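Local structure of RNA-directed RNA polymerase (Infectious pancreatic necrosis virus, 3ZED) at residues Trp427-Glu430 with Asp431-Arg435; Lys734-Val737 with Ser738-Arg741; Phe475-Leu478 with Asn479-Met483; Thr710-Thr714 with Ser715-Lys719. The protein copies the viral RNA genome by joining ribonucleoside triphosphates into RNA, and is probably also found covalently attached to the genomic RNA. All blocks are in the same frame, centred on the assembly; numbering follows the deposited sequence.

Contact 1 of 4, residues Trp427-Glu430 with Asp431-Arg435; sequences WTNE and DGSPR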
loop_
_atom_site.group_PDB
_atom_site.type_symbol
_atom_site.label_atom_id
_atom_site.label_comp_id
_atom_site.label_asym_id
_atom_site.label_seq_id
_atom_site.Cartn_x
_atom_site.Cartn_y
_atom_site.Cartn_z
ATOM N N TRP B 427 -3.458 0.017 20.104
ATOM C CA TRP B 427 -3.379 1.163 21.011
ATOM C C TRP B 427 -4.074 0.881 22.342
ATOM O O TRP B 427 -4.970 1.625 22.772
ATOM C CB TRP B 427 -3.971 2.393 20.303
ATOM C CG TRP B 427 -3.102 2.831 19.156
ATOM C CD1 TRP B 427 -3.329 2.628 17.828
ATOM C CD2 TRP B 427 -1.812 3.451 19.254
ATOM N NE1 TRP B 427 -2.287 3.129 17.089
ATOM C CE2 TRP B 427 -1.337 3.634 17.937
ATOM C CE3 TRP B 427 -1.014 3.884 20.334
ATOM C CZ2 TRP B 427 -0.100 4.232 17.666
ATOM C CZ3 TRP B 427 0.220 4.454 20.066
ATOM C CH2 TRP B 427 0.660 4.643 18.747
ATOM N N THR B 428 -3.623 -0.187 23.015
ATOM C CA THR B 428 -4.184 -0.602 24.301
ATOM C C THR B 428 -3.064 -1.001 25.274
ATOM O O THR B 428 -2.120 -1.676 24.876
ATOM C CB THR B 428 -5.225 -1.746 24.097
ATOM O OG1 THR B 428 -5.871 -2.025 25.337
ATOM C CG2 THR B 428 -4.604 -3.041 23.553
ATOM N N ASN B 429 -3.177 -0.592 26.544
ATOM C CA ASN B 429 -2.215 -0.982 27.587
ATOM C C ASN B 429 -2.559 -2.396 28.070
ATOM O O ASN B 429 -3.656 -2.891 27.774
ATOM C CB ASN B 429 -2.228 0.016 28.742
ATOM C CG ASN B 429 -1.673 1.374 28.398
ATOM O OD1 ASN B 429 -0.531 1.504 27.931
ATOM N ND2 ASN B 429 -2.444 2.425 28.675
ATOM N N GLU B 430 -1.637 -3.048 28.801
ATOM C CA GLU B 430 -1.835 -4.401 29.328
ATOM C C GLU B 430 -3.034 -4.472 30.287
ATOM O O GLU B 430 -3.726 -5.484 30.314
ATOM C CB GLU B 430 -0.568 -4.890 30.034
ATOM C CG GLU B 430 0.640 -4.943 29.111
ATOM C CD GLU B 430 1.949 -5.298 29.787
ATOM O OE1 GLU B 430 2.331 -4.598 30.754
ATOM O OE2 GLU B 430 2.596 -6.277 29.348
ATOM N N ASP B 431 -3.302 -3.399 31.044
ATOM C CA ASP B 431 -4.446 -3.373 31.969
ATOM C C ASP B 431 -5.790 -3.140 31.224
ATOM O O ASP B 431 -6.851 -3.190 31.847
ATOM C CB ASP B 431 -4.241 -2.319 33.094
ATOM C CG ASP B 431 -4.190 -0.859 32.653
ATOM O OD1 ASP B 431 -4.257 -0.596 31.422
ATOM O OD2 ASP B 431 -4.052 0.019 33.526
ATOM N N GLY B 432 -5.720 -2.911 29.905
ATOM C CA GLY B 432 -6.875 -2.675 29.043
ATOM C C GLY B 432 -7.272 -1.218 28.880
ATOM O O GLY B 432 -8.280 -0.928 28.232
ATOM N N SER B 433 -6.500 -0.284 29.486
ATOM C CA SER B 433 -6.767 1.154 29.369
ATOM C C SER B 433 -6.290 1.653 27.983
ATOM O O SER B 433 -5.346 1.078 27.407
ATOM C CB SER B 433 -6.117 1.944 30.506
ATOM O OG SER B 433 -4.705 1.863 30.467
ATOM N N PRO B 434 -6.926 2.713 27.432
ATOM C CA PRO B 434 -6.552 3.162 26.082
ATOM C C PRO B 434 -5.238 3.951 25.998
ATOM O O PRO B 434 -4.940 4.765 26.870
ATOM C CB PRO B 434 -7.737 4.040 25.679
ATOM C CG PRO B 434 -8.264 4.572 26.956
ATOM C CD PRO B 434 -8.086 3.468 27.944
ATOM N N ARG B 435 -4.480 3.730 24.898
ATOM C CA ARG B 435 -3.230 4.435 24.591
ATOM C C ARG B 435 -3.571 5.587 23.630
ATOM O O ARG B 435 -2.912 5.797 22.612
ATOM C CB ARG B 435 -2.173 3.469 24.011
ATOM C CG ARG B 435 -1.557 2.548 25.049
ATOM C CD ARG B 435 -0.438 1.690 24.503
ATOM N NE ARG B 435 0.745 2.486 24.145
ATOM C CZ ARG B 435 1.880 1.977 23.677
ATOM N NH1 ARG B 435 2.024 0.665 23.545
ATOM N NH2 ARG B 435 2.880 2.778 23.331
HETATM O O HOH W 1 0.853 -1.419 24.912
#

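Contact 2 of 4, residues Lys734-Val737 with Ser738-Arg741; sequences KLRV and STLR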
loop_
_atom_site.group_PDB
_atom_site.type_symbol
_atom_site.label_atom_id
_atom_site.label_comp_id
_atom_site.label_asym_id
_atom_site.label_seq_id
_atom_site.Cartn_x
_atom_site.Cartn_y
_atom_site.Cartn_z
ATOM N N LYS B 734 -21.512 5.088 15.974
ATOM C CA LYS B 734 -22.962 5.192 15.809
ATOM C C LYS B 734 -23.542 6.545 16.242
ATOM O O LYS B 734 -24.589 6.931 15.725
ATOM C CB LYS B 734 -23.662 4.072 16.602
ATOM C CG LYS B 734 -23.347 2.661 16.087
ATOM C CD LYS B 734 -23.352 1.652 17.222
ATOM C CE LYS B 734 -23.133 0.247 16.743
ATOM N NZ LYS B 734 -23.102 -0.708 17.880
ATOM N N LEU B 735 -22.904 7.260 17.178
ATOM C CA LEU B 735 -23.441 8.532 17.689
ATOM C C LEU B 735 -23.047 9.751 16.843
ATOM O O LEU B 735 -21.921 9.824 16.357
ATOM C CB LEU B 735 -22.983 8.742 19.127
ATOM C CG LEU B 735 -23.639 7.857 20.188
ATOM C CD1 LEU B 735 -22.696 7.639 21.366
ATOM C CD2 LEU B 735 -24.956 8.460 20.673
ATOM N N ARG B 736 -23.965 10.732 16.715
ATOM C CA ARG B 736 -23.744 11.964 15.939
ATOM C C ARG B 736 -22.713 12.895 16.621
ATOM O O ARG B 736 -22.446 12.766 17.824
ATOM C CB ARG B 736 -25.070 12.708 15.654
ATOM C CG ARG B 736 -25.803 13.211 16.889
ATOM C CD ARG B 736 -27.181 13.743 16.570
ATOM N NE ARG B 736 -27.160 15.020 15.857
ATOM C CZ ARG B 736 -28.231 15.590 15.310
ATOM N NH1 ARG B 736 -29.419 15.002 15.389
ATOM N NH2 ARG B 736 -28.123 16.753 14.681
ATOM N N VAL B 737 -22.151 13.836 15.826
ATOM C CA VAL B 737 -21.079 14.774 16.191
ATOM C C VAL B 737 -21.488 15.752 17.333
ATOM O O VAL B 737 -20.612 16.146 18.105
ATOM C CB VAL B 737 -20.554 15.480 14.901
ATOM C CG1 VAL B 737 -19.969 16.853 15.158
ATOM C CG2 VAL B 737 -19.531 14.598 14.189
ATOM N N SER B 738 -22.793 16.080 17.489
ATOM C CA SER B 738 -23.266 16.977 18.561
ATOM C C SER B 738 -23.050 16.375 19.979
ATOM O O SER B 738 -22.943 17.133 20.935
ATOM C CB SER B 738 -24.739 17.327 18.370
ATOM O OG SER B 738 -25.537 16.156 18.391
ATOM N N THR B 739 -22.925 15.033 20.087
ATOM C CA THR B 739 -22.720 14.271 21.334
ATOM C C THR B 739 -21.237 14.048 21.680
ATOM O O THR B 739 -20.950 13.319 22.632
ATOM C CB THR B 739 -23.389 12.870 21.219
ATOM O OG1 THR B 739 -22.634 12.018 20.327
ATOM C CG2 THR B 739 -24.850 12.931 20.791
ATOM N N LEU B 740 -20.295 14.637 20.919
ATOM C CA LEU B 740 -18.859 14.368 21.096
ATOM C C LEU B 740 -18.309 14.768 22.461
ATOM O O LEU B 740 -17.441 14.057 22.970
ATOM C CB LEU B 740 -18.000 14.997 19.986
ATOM C CG LEU B 740 -17.932 14.225 18.666
ATOM C CD1 LEU B 740 -17.257 15.059 17.601
ATOM C CD2 LEU B 740 -17.240 12.860 18.829
ATOM N N ARG B 741 -18.815 15.862 23.057
ATOM C CA ARG B 741 -18.374 16.328 24.368
ATOM C C ARG B 741 -18.775 15.321 25.462
ATOM O O ARG B 741 -17.972 15.032 26.350
ATOM C CB ARG B 741 -18.954 17.720 24.647
ATOM C CG ARG B 741 -18.347 18.434 25.844
ATOM C CD ARG B 741 -19.424 18.911 26.776
ATOM N NE ARG B 741 -19.963 20.218 26.386
ATOM C CZ ARG B 741 -21.217 20.435 25.996
ATOM N NH1 ARG B 741 -22.079 19.428 25.915
ATOM N NH2 ARG B 741 -21.623 21.661 25.701
#

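Contact 3 of 4, residues Phe475-Leu478 with Asn479-Met483; sequences FTFL and NNHLM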
loop_
_atom_site.group_PDB
_atom_site.type_symbol
_atom_site.label_atom_id
_atom_site.label_comp_id
_atom_site.label_asym_id
_atom_site.label_seq_id
_atom_site.Cartn_x
_atom_site.Cartn_y
_atom_site.Cartn_z
ATOM N N PHE B 475 -3.595 4.133 4.667
ATOM C CA PHE B 475 -4.396 2.948 5.013
ATOM C C PHE B 475 -4.753 2.072 3.798
ATOM O O PHE B 475 -5.557 1.154 3.953
ATOM C CB PHE B 475 -5.675 3.383 5.765
ATOM C CG PHE B 475 -5.477 3.543 7.270
ATOM C CD1 PHE B 475 -4.497 4.394 7.778
ATOM C CD2 PHE B 475 -6.264 2.838 8.169
ATOM C CE1 PHE B 475 -4.292 4.516 9.160
ATOM C CE2 PHE B 475 -6.068 2.968 9.546
ATOM C CZ PHE B 475 -5.083 3.803 10.032
ATOM N N THR B 476 -4.130 2.299 2.616
ATOM C CA THR B 476 -4.466 1.538 1.401
ATOM C C THR B 476 -4.392 -0.002 1.653
ATOM O O THR B 476 -5.401 -0.701 1.457
ATOM C CB THR B 476 -3.613 1.973 0.180
ATOM O OG1 THR B 476 -3.845 3.365 -0.089
ATOM C CG2 THR B 476 -3.956 1.164 -1.083
ATOM N N PHE B 477 -3.224 -0.501 2.092
ATOM C CA PHE B 477 -3.007 -1.935 2.376
ATOM C C PHE B 477 -4.022 -2.462 3.401
ATOM O O PHE B 477 -4.634 -3.514 3.171
ATOM C CB PHE B 477 -1.562 -2.196 2.899
ATOM C CG PHE B 477 -1.351 -3.624 3.382
ATOM C CD1 PHE B 477 -1.703 -4.000 4.681
ATOM C CD2 PHE B 477 -0.818 -4.592 2.537
ATOM C CE1 PHE B 477 -1.589 -5.332 5.098
ATOM C CE2 PHE B 477 -0.694 -5.926 2.959
ATOM C CZ PHE B 477 -1.090 -6.286 4.227
ATOM N N LEU B 478 -4.144 -1.753 4.555
ATOM C CA LEU B 478 -4.998 -2.161 5.676
ATOM C C LEU B 478 -6.468 -2.273 5.286
ATOM O O LEU B 478 -7.102 -3.279 5.591
ATOM C CB LEU B 478 -4.837 -1.199 6.885
ATOM C CG LEU B 478 -3.476 -1.216 7.582
ATOM C CD1 LEU B 478 -3.352 -0.092 8.583
ATOM C CD2 LEU B 478 -3.212 -2.550 8.243
ATOM N N ASN B 479 -6.996 -1.266 4.590
ATOM C CA ASN B 479 -8.394 -1.263 4.147
ATOM C C ASN B 479 -8.647 -2.356 3.099
ATOM O O ASN B 479 -9.667 -3.014 3.164
ATOM C CB ASN B 479 -8.791 0.111 3.603
ATOM C CG ASN B 479 -8.767 1.214 4.623
ATOM O OD1 ASN B 479 -8.883 0.979 5.823
ATOM N ND2 ASN B 479 -8.654 2.451 4.161
ATOM N N ASN B 480 -7.715 -2.566 2.165
ATOM C CA ASN B 480 -7.843 -3.628 1.160
ATOM C C ASN B 480 -7.779 -5.005 1.823
ATOM O O ASN B 480 -8.559 -5.890 1.472
ATOM C CB ASN B 480 -6.747 -3.495 0.096
ATOM C CG ASN B 480 -7.033 -2.459 -0.972
ATOM O OD1 ASN B 480 -8.128 -1.925 -1.086
ATOM N ND2 ASN B 480 -6.044 -2.142 -1.773
ATOM N N HIS B 481 -6.875 -5.174 2.826
ATOM C CA HIS B 481 -6.725 -6.434 3.566
ATOM C C HIS B 481 -8.018 -6.780 4.330
ATOM O O HIS B 481 -8.399 -7.952 4.386
ATOM C CB HIS B 481 -5.517 -6.350 4.514
ATOM C CG HIS B 481 -5.013 -7.685 4.991
ATOM N ND1 HIS B 481 -3.964 -8.336 4.349
ATOM C CD2 HIS B 481 -5.399 -8.425 6.059
ATOM C CE1 HIS B 481 -3.738 -9.435 5.056
ATOM N NE2 HIS B 481 -4.595 -9.546 6.078
ATOM N N LEU B 482 -8.704 -5.762 4.885
ATOM C CA LEU B 482 -9.976 -5.961 5.584
ATOM C C LEU B 482 -11.075 -6.437 4.587
ATOM O O LEU B 482 -11.840 -7.361 4.898
ATOM C CB LEU B 482 -10.390 -4.680 6.325
ATOM C CG LEU B 482 -11.834 -4.572 6.892
ATOM C CD1 LEU B 482 -12.226 -5.803 7.698
ATOM C CD2 LEU B 482 -11.905 -3.433 7.843
ATOM N N MET B 483 -11.134 -5.827 3.404
ATOM C CA MET B 483 -12.105 -6.219 2.370
ATOM C C MET B 483 -11.887 -7.669 1.932
ATOM O O MET B 483 -12.861 -8.420 1.852
ATOM C CB MET B 483 -12.083 -5.258 1.190
ATOM C CG MET B 483 -12.645 -3.898 1.557
ATOM S SD MET B 483 -12.899 -2.817 0.138
ATOM C CE MET B 483 -11.209 -2.437 -0.305
#

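Contact 4 of 4, residues Thr710-Thr714 with Ser715-Lys719; sequences TTAIT and SGTYK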
loop_
_atom_site.group_PDB
_atom_site.type_symbol
_atom_site.label_atom_id
_atom_site.label_comp_id
_atom_site.label_asym_id
_atom_site.label_seq_id
_atom_site.Cartn_x
_atom_site.Cartn_y
_atom_site.Cartn_z
ATOM N N THR B 710 -15.423 -17.834 12.334
ATOM C CA THR B 710 -16.514 -17.670 11.358
ATOM C C THR B 710 -17.792 -18.384 11.830
ATOM O O THR B 710 -18.876 -17.807 11.716
ATOM C CB THR B 710 -16.090 -18.150 9.959
ATOM O OG1 THR B 710 -14.963 -17.390 9.533
ATOM C CG2 THR B 710 -17.187 -17.976 8.929
ATOM N N THR B 711 -17.662 -19.612 12.365
ATOM C CA THR B 711 -18.812 -20.386 12.849
ATOM C C THR B 711 -19.441 -19.696 14.075
ATOM O O THR B 711 -20.661 -19.727 14.215
ATOM C CB THR B 711 -18.430 -21.843 13.124
ATOM O OG1 THR B 711 -17.345 -21.880 14.054
ATOM C CG2 THR B 711 -18.051 -22.597 11.848
ATOM N N ALA B 712 -18.621 -19.022 14.914
ATOM C CA ALA B 712 -19.111 -18.289 16.079
ATOM C C ALA B 712 -19.904 -17.053 15.631
ATOM O O ALA B 712 -21.017 -16.851 16.109
ATOM C CB ALA B 712 -17.954 -17.894 16.986
ATOM N N ILE B 713 -19.364 -16.280 14.657
ATOM C CA ILE B 713 -20.006 -15.074 14.124
ATOM C C ILE B 713 -21.360 -15.440 13.490
ATOM O O ILE B 713 -22.358 -14.766 13.765
ATOM C CB ILE B 713 -19.059 -14.316 13.150
ATOM C CG1 ILE B 713 -17.887 -13.690 13.944
ATOM C CG2 ILE B 713 -19.827 -13.231 12.348
ATOM C CD1 ILE B 713 -16.691 -13.276 13.148
ATOM N N THR B 714 -21.403 -16.540 12.706
ATOM C CA THR B 714 -22.611 -17.067 12.058
ATOM C C THR B 714 -23.709 -17.296 13.096
ATOM O O THR B 714 -24.875 -16.983 12.842
ATOM C CB THR B 714 -22.280 -18.367 11.287
ATOM O OG1 THR B 714 -21.391 -18.047 10.232
ATOM C CG2 THR B 714 -23.514 -19.043 10.685
ATOM N N SER B 715 -23.322 -17.807 14.275
ATOM C CA SER B 715 -24.251 -18.085 15.364
ATOM C C SER B 715 -24.661 -16.792 16.115
ATOM O O SER B 715 -25.550 -16.861 16.938
ATOM C CB SER B 715 -23.658 -19.120 16.318
ATOM O OG SER B 715 -22.866 -18.542 17.341
ATOM N N GLY B 716 -24.035 -15.649 15.812
ATOM C CA GLY B 716 -24.352 -14.363 16.430
ATOM C C GLY B 716 -23.443 -13.924 17.564
ATOM O O GLY B 716 -23.774 -12.979 18.280
ATOM N N THR B 717 -22.301 -14.599 17.741
ATOM C CA THR B 717 -21.308 -14.300 18.784
ATOM C C THR B 717 -20.447 -13.092 18.392
ATOM O O THR B 717 -20.274 -12.820 17.198
ATOM C CB THR B 717 -20.408 -15.533 19.039
ATOM O OG1 THR B 717 -21.210 -16.714 18.993
ATOM C CG2 THR B 717 -19.670 -15.472 20.371
ATOM N N TYR B 718 -19.898 -12.387 19.417
ATOM C CA TYR B 718 -18.987 -11.232 19.334
ATOM C C TYR B 718 -19.644 -9.987 18.738
ATOM O O TYR B 718 -18.941 -9.126 18.216
ATOM C CB TYR B 718 -17.697 -11.573 18.534
ATOM C CG TYR B 718 -17.047 -12.881 18.919
ATOM C CD1 TYR B 718 -16.662 -13.132 20.234
ATOM C CD2 TYR B 718 -16.804 -13.865 17.968
ATOM C CE1 TYR B 718 -16.067 -14.337 20.597
ATOM C CE2 TYR B 718 -16.183 -15.065 18.313
ATOM C CZ TYR B 718 -15.814 -15.298 19.631
ATOM O OH TYR B 718 -15.215 -16.483 19.993
ATOM N N LYS B 719 -20.968 -9.860 18.845
ATOM C CA LYS B 719 -21.686 -8.673 18.361
ATOM C C LYS B 719 -21.147 -7.423 19.060
ATOM O O LYS B 719 -20.785 -6.444 18.398
ATOM C CB LYS B 719 -23.206 -8.820 18.562
ATOM C CG LYS B 719 -23.849 -9.565 17.403
ATOM C CD LYS B 719 -25.335 -9.795 17.598
ATOM C CE LYS B 719 -25.923 -10.536 16.421
ATOM N NZ LYS B 719 -27.283 -11.055 16.724
#

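Contact 1 of 4, residues Trp427-Glu430 with Asp431-Arg435
The amide plane of Asn429 and the guanidinium plane of Arg435 are nearly parallel, 7° apart, yet the groups do not bond to each other: Asn429 OD1 sits 3.2 Å from Arg435 CG, against the aliphatic stem. That oxygen instead accepts a hydrogen bond from a basic side chain of another protein's chain. Asn429 ND2 donates to Ser433 OG at 2.9 Å, with the serine oxygen close to the amide plane. Ser433 OG donates to the syn lone pair of Asp431 OD1 (2.7 Å), which also takes the backbone N of Ser433 at 3.0 Å in an Asx turn. Two carbonyls close the hairpin-like loop: Ser433 O receives Asn429 N (2.9 Å), Trp427 O receives Arg435 N (3.0 Å). A type I turn from Asn429 to Gly432 forms the tip. Arg435 CB meets the edge of the Trp427 indole, 3.9 Å from Trp427 CE3. Asp216 forms a salt bridge with Arg435 NE, and a water joins Arg435 NH1 to Thr428 O. The loop connects helix 412-426 to helix 438-452; Trp427 packs on helix 326-340, Pro434 on helix 740-752, and Asp431 and Ser433 on Trp757 of helix 757-771.

Contact 2 of 4, residues Lys734-Val737 with Ser738-Arg741
Arg736 O is gripped twice by Thr739, through the hydroxyl OG1 at 2.6 Å and the backbone N at 3.2 Å. The hydroxyl approaches nearly in line with the carbonyl, at a C=O...O angle of 160°, whereas the amide comes from above the carbonyl plane, so the two donors use separate parts of the oxygen. Thr739 OG1 reaches it because it is tucked between its own backbone N and carbonyl carbon (chi1 73°), and the same hydroxyl has a further hydrogen-bond partner in Gln743 NE2, one turn on. The next bond, Leu740 N to Val737 O at 3.2 Å, repeats the three-residue spacing; together they make a 3-10 turn that runs directly into an alpha helix. Outside these bonds, Leu735 CB rests 3.5 Å from Thr739 OG1. Arg736 CG lies 4.0 Å from Thr739 CG2, and the two side chains are roughly perpendicular. Beyond CG the arginine folds past Ser738, and Ser738 OG lies 3.3 Å from Arg736 CG; the Arg736 guanidinium goes on to Asn776 O and a salt bridge with Glu284. On the apolar side, Val737 CG1 meets Leu740 CD1 at 4.1 Å, and Leu740 CG comes within 3.3 Å of Val737 O. The turn links helix 724-732 to helix 740-752. Val737 and Leu740 pack on Val287 of helix 283-293, Leu740 also reaches helix 438-452, and helix 781-789 supplies Glu784, which accepts from Val737 N.

Contact 3 of 4, residues Phe475-Leu478 with Asn479-Met483
Phe477 and His481, one helical turn apart, lie side by side and point the same way. Both leave the helix with CG anti to the backbone N (chi1 172° for Phe477 and -162° for His481), which brings their rings together with planes 27° apart. They are slid past each other, centroids 5.2 Å apart, so overlap is slight; the near touch is Phe477 CZ to His481 ND1 at 3.5 Å. Phe477 also meets Tyr386 edge-to-face. Asn479 instead has CG anti to the carbonyl carbon and folds back along the start of the helix: Asn479 ND2 is 3.5 Å from Phe475 CB, and its OD1 lies at the edge of the Phe475 ring, 4.0 Å from CD2. Leu478 CD1 sits on one face of that ring, 4.1 Å above its plane and displaced toward the rim. The backbone bond from Asn479 N to Phe475 O (2.9 Å) belongs to the first turn of helix 476-493, in the palm region of the polymerase, with Phe475 at the N-cap position and packed on helices 412-426 and 326-340. Asn479 ND2 bonds to Gln469, but OD1 is buried with no partner in the model, probably at some cost. His481 gives NE2 to Thr204 O and receives Ala387 N at ND1, consistent with a neutral ring protonated at NE2, fixed in rotation at both nitrogens.

Contact 4 of 4, residues Thr710-Thr714 with Ser715-Lys719
The helix ending at Thr714 stops in a Schellman motif: Thr717 N reaches back to Ala712 O (3.1 Å) and Gly716 N to Ile713 O (2.8 Å), while Gly716 takes a positive phi of 99° that turns the chain away. Ala712 O is the hub of the cap. Besides Thr717 N it accepts the hydroxyls of Ser715 (OG, 2.8 Å) and Thr717 (OG1, 2.9 Å), and more weakly Ser715 N. Ser715 OG comes within 16° of the carbonyl plane, whereas both donors of Thr717 approach from above it. Thr717 can offer hydroxyl and amide together because OG1 sits beside its own backbone N (chi1 -40°). Its CG2 is then laid over the centre of the Tyr718 ring. That ring also approaches the helix: CE2 is 3.6 Å from Ala712 CB, and Ile713 CG1 lies near the ring plane at the edge, 4.2 Å from CD2, with the two side chains crossing at about a right angle. Lys199 of helix 194-204 adds a cation-pi contact to Tyr718, and Ile713 packs on the same helix, so the helix end lies against helix 194-204 at the protein surface. One turn back, Thr714 OG1 donates to Thr710 O at 2.9 Å, from the face of that carbonyl opposite the one used by Thr714 N.

No contact touches another, but shared helices connect them. Contact 1 follows helix 412-426, on which Phe475 of contact 3 packs; nearest atoms of contacts 1 and 3 are about 8 Å apart. Helix 740-752, begun at contact 2, later meets Pro434 of contact 1, the two centres lying about 23 Å apart. Helix 476-493 starts at contact 3 and ends against Thr710 of contact 4, while helix 194-204 touches Leu482 and Ile713. Contacts 2 and 4 approach to about 6 Å between nearest atoms. The Asn480 and Tyr718 side chains lie about 11 Å from bound potassium, which occupies two separate sites; no contact supplies a ligand to either ion or part of the predicted GTP site.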